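Local coordinates for protein ornithine carbamoyltransferase (Giardia intestinalis, PDB 3GRF) that probably interconverts citrulline plus phosphate with ornithine plus carbamoyl phosphate, as an ornithine carbamoyltransferase of the arginine degradation pathway, at residues V237-S242 / M280-A285. Residues are numbered along the deposited sequence; the frame is centred on the assembly and turned at random.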
loop_
_atom_site.group_PDB
_atom_site.type_symbol
_atom_site.label_atom_id
_atom_site.label_comp_id
_atom_site.label_asym_id
_atom_site.label_seq_id
_atom_site.Cartn_x
_atom_site.Cartn_y
_atom_site.Cartn_z
ATOM N N VAL A 237 23.898 -21.864 -20.331
ATOM C CA VAL A 237 22.829 -20.904 -20.048
ATOM C C VAL A 237 22.880 -19.921 -21.195
ATOM O O VAL A 237 23.964 -19.431 -21.530
ATOM C CB VAL A 237 23.033 -20.079 -18.750
ATOM C CG1 VAL A 237 21.816 -19.096 -18.539
ATOM C CG2 VAL A 237 23.219 -21.004 -17.548
ATOM N N VAL A 238 21.714 -19.651 -21.780
ATOM C CA VAL A 238 21.596 -18.559 -22.729
ATOM C C VAL A 238 20.575 -17.538 -22.241
ATOM O O VAL A 238 19.394 -17.838 -22.062
ATOM C CB VAL A 238 21.174 -19.049 -24.113
ATOM C CG1 VAL A 238 21.060 -17.840 -25.101
ATOM C CG2 VAL A 238 22.160 -20.103 -24.639
ATOM N N TYR A 239 21.021 -16.303 -22.068
ATOM C CA TYR A 239 20.200 -15.356 -21.366
ATOM C C TYR A 239 20.078 -14.205 -22.329
ATOM O O TYR A 239 21.048 -13.852 -22.988
ATOM C CB TYR A 239 20.932 -14.975 -20.072
ATOM C CG TYR A 239 20.195 -14.146 -19.039
ATOM C CD1 TYR A 239 19.681 -12.886 -19.337
ATOM C CD2 TYR A 239 20.088 -14.595 -17.762
ATOM C CE1 TYR A 239 19.058 -12.111 -18.379
ATOM C CE2 TYR A 239 19.506 -13.843 -16.800
ATOM C CZ TYR A 239 18.958 -12.613 -17.118
ATOM O OH TYR A 239 18.371 -11.876 -16.140
ATOM N N THR A 240 18.873 -13.663 -22.447
ATOM C CA THR A 240 18.665 -12.451 -23.232
ATOM C C THR A 240 17.648 -11.551 -22.568
ATOM O O THR A 240 17.014 -11.936 -21.582
ATOM C CB THR A 240 18.287 -12.777 -24.692
ATOM O OG1 THR A 240 18.349 -11.568 -25.464
ATOM C CG2 THR A 240 16.925 -13.427 -24.783
ATOM N N ASP A 241 17.530 -10.315 -23.038
ATOM C CA ASP A 241 16.471 -9.479 -22.484
ATOM C C ASP A 241 16.071 -8.390 -23.454
ATOM O O ASP A 241 16.631 -8.310 -24.535
ATOM C CB ASP A 241 16.806 -8.987 -21.035
ATOM C CG ASP A 241 17.608 -7.676 -20.977
ATOM O OD1 ASP A 241 17.361 -6.892 -20.049
ATOM O OD2 ASP A 241 18.481 -7.428 -21.817
ATOM N N SER A 242 15.082 -7.603 -23.055
ATOM C CA SER A 242 14.346 -6.718 -23.910
ATOM C C SER A 242 15.271 -5.850 -24.742
ATOM O O SER A 242 16.185 -5.226 -24.216
ATOM C CB SER A 242 13.417 -5.870 -23.043
ATOM O OG SER A 242 12.997 -4.718 -23.745
ATOM N N MET A 280 17.137 -18.293 -20.225
ATOM C CA MET A 280 16.693 -17.325 -19.235
ATOM C C MET A 280 16.413 -15.971 -19.897
ATOM O O MET A 280 17.046 -15.657 -20.901
ATOM C CB MET A 280 17.809 -17.141 -18.217
ATOM C CG MET A 280 18.079 -18.407 -17.461
ATOM S SD MET A 280 19.272 -18.247 -16.104
ATOM C CE MET A 280 18.303 -17.516 -14.780
ATOM N N ASN A 281 15.491 -15.190 -19.329
ATOM C CA ASN A 281 15.183 -13.790 -19.757
ATOM C C ASN A 281 14.501 -13.173 -18.527
ATOM O O ASN A 281 13.474 -13.707 -18.009
ATOM C CB ASN A 281 14.236 -13.821 -21.008
ATOM C CG ASN A 281 13.803 -12.421 -21.531
ATOM O OD1 ASN A 281 13.492 -12.276 -22.705
ATOM N ND2 ASN A 281 13.775 -11.420 -20.674
ATOM N N CYS A 282 15.059 -12.076 -18.014
ATOM C CA CYS A 282 14.554 -11.489 -16.776
ATOM C C CYS A 282 13.135 -10.926 -16.918
ATOM O O CYS A 282 12.475 -10.661 -15.910
ATOM C CB CYS A 282 15.536 -10.438 -16.265
ATOM S SG CYS A 282 15.975 -9.146 -17.469
ATOM N N LEU A 283 12.672 -10.758 -18.160
ATOM C CA LEU A 283 11.330 -10.200 -18.480
ATOM C C LEU A 283 11.260 -8.666 -18.340
ATOM O O LEU A 283 12.099 -8.076 -17.685
ATOM C CB LEU A 283 10.188 -10.885 -17.698
ATOM C CG LEU A 283 10.041 -12.414 -17.823
ATOM C CD1 LEU A 283 8.949 -12.990 -16.898
ATOM C CD2 LEU A 283 9.831 -12.838 -19.290
ATOM N N PRO A 284 10.282 -8.008 -18.993
ATOM C CA PRO A 284 9.256 -8.490 -19.933
ATOM C C PRO A 284 9.830 -9.106 -21.217
ATOM O O PRO A 284 10.800 -8.576 -21.793
ATOM C CB PRO A 284 8.466 -7.218 -20.258
ATOM C CG PRO A 284 9.427 -6.121 -20.002
ATOM C CD PRO A 284 10.164 -6.555 -18.786
ATOM N N ALA A 285 9.254 -10.236 -21.625
ATOM C CA ALA A 285 9.617 -10.926 -22.865
ATOM C C ALA A 285 8.796 -10.426 -24.058
ATOM O O ALA A 285 7.567 -10.331 -23.975
ATOM C CB ALA A 285 9.414 -12.431 -22.709
HETATM O O HOH W 1 13.295 -8.517 -20.764
#
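Y239 and M280 sit side by side on neighbouring parallel strands, on the same face of the sheet. M280 N donates to V238 O (2.9 Å), and M280 O accepts from T240 N (3.1 Å), so M280 bonds to the residues before and after its partner. The tyrosine ring lies across the base of M280. Its CG is anti to the backbone N (chi1 -171°), which carries the ring along the strand toward C282. CD2 of Y239 rests on CB of M280 at 3.4 Å, and the backbone C of M280 lies over one ring face, offset toward the rim. The thioether stays to the side. M280 SD is 5.3 Å from the centroid of the Y239 ring, in an oblique Met-aromatic contact. Chi1 of M280 (-64°) puts CG anti to the carbonyl carbon, and the extended chi2 (-174°) carries SD to CG1 of V237 at 3.6 Å. At the ring's far end, Y239 OH reaches CB of C282 (3.2 Å) and hydrogen-bonds D141 of helix 135-151. That helix also packs on V237, M280 and C282.

Farther along, the two segments are joined less directly. C282 SG packs 3.7 Å from CB of D241, whose OD2 is held by Y166 and N172. The backbone N of C282 is buried without a polar partner. One water accepts from S242 N and donates to P284 O (2.7 Å), bridging the two loops. The loop after 278-281 also reaches the second subunit, where L283 packs on V96.

Strands 237-240 and 278-281 end the parallel sheet, order 3-2-1-4-5, of the Rossmann-like Asp/Orn-binding domain. C282-L283-P284, with a cis bond before P284, matches the Cys-Leu-Pro of the family's His-Cys-Leu-Pro motif, consistent with the loop that lines the substrate site in relatives.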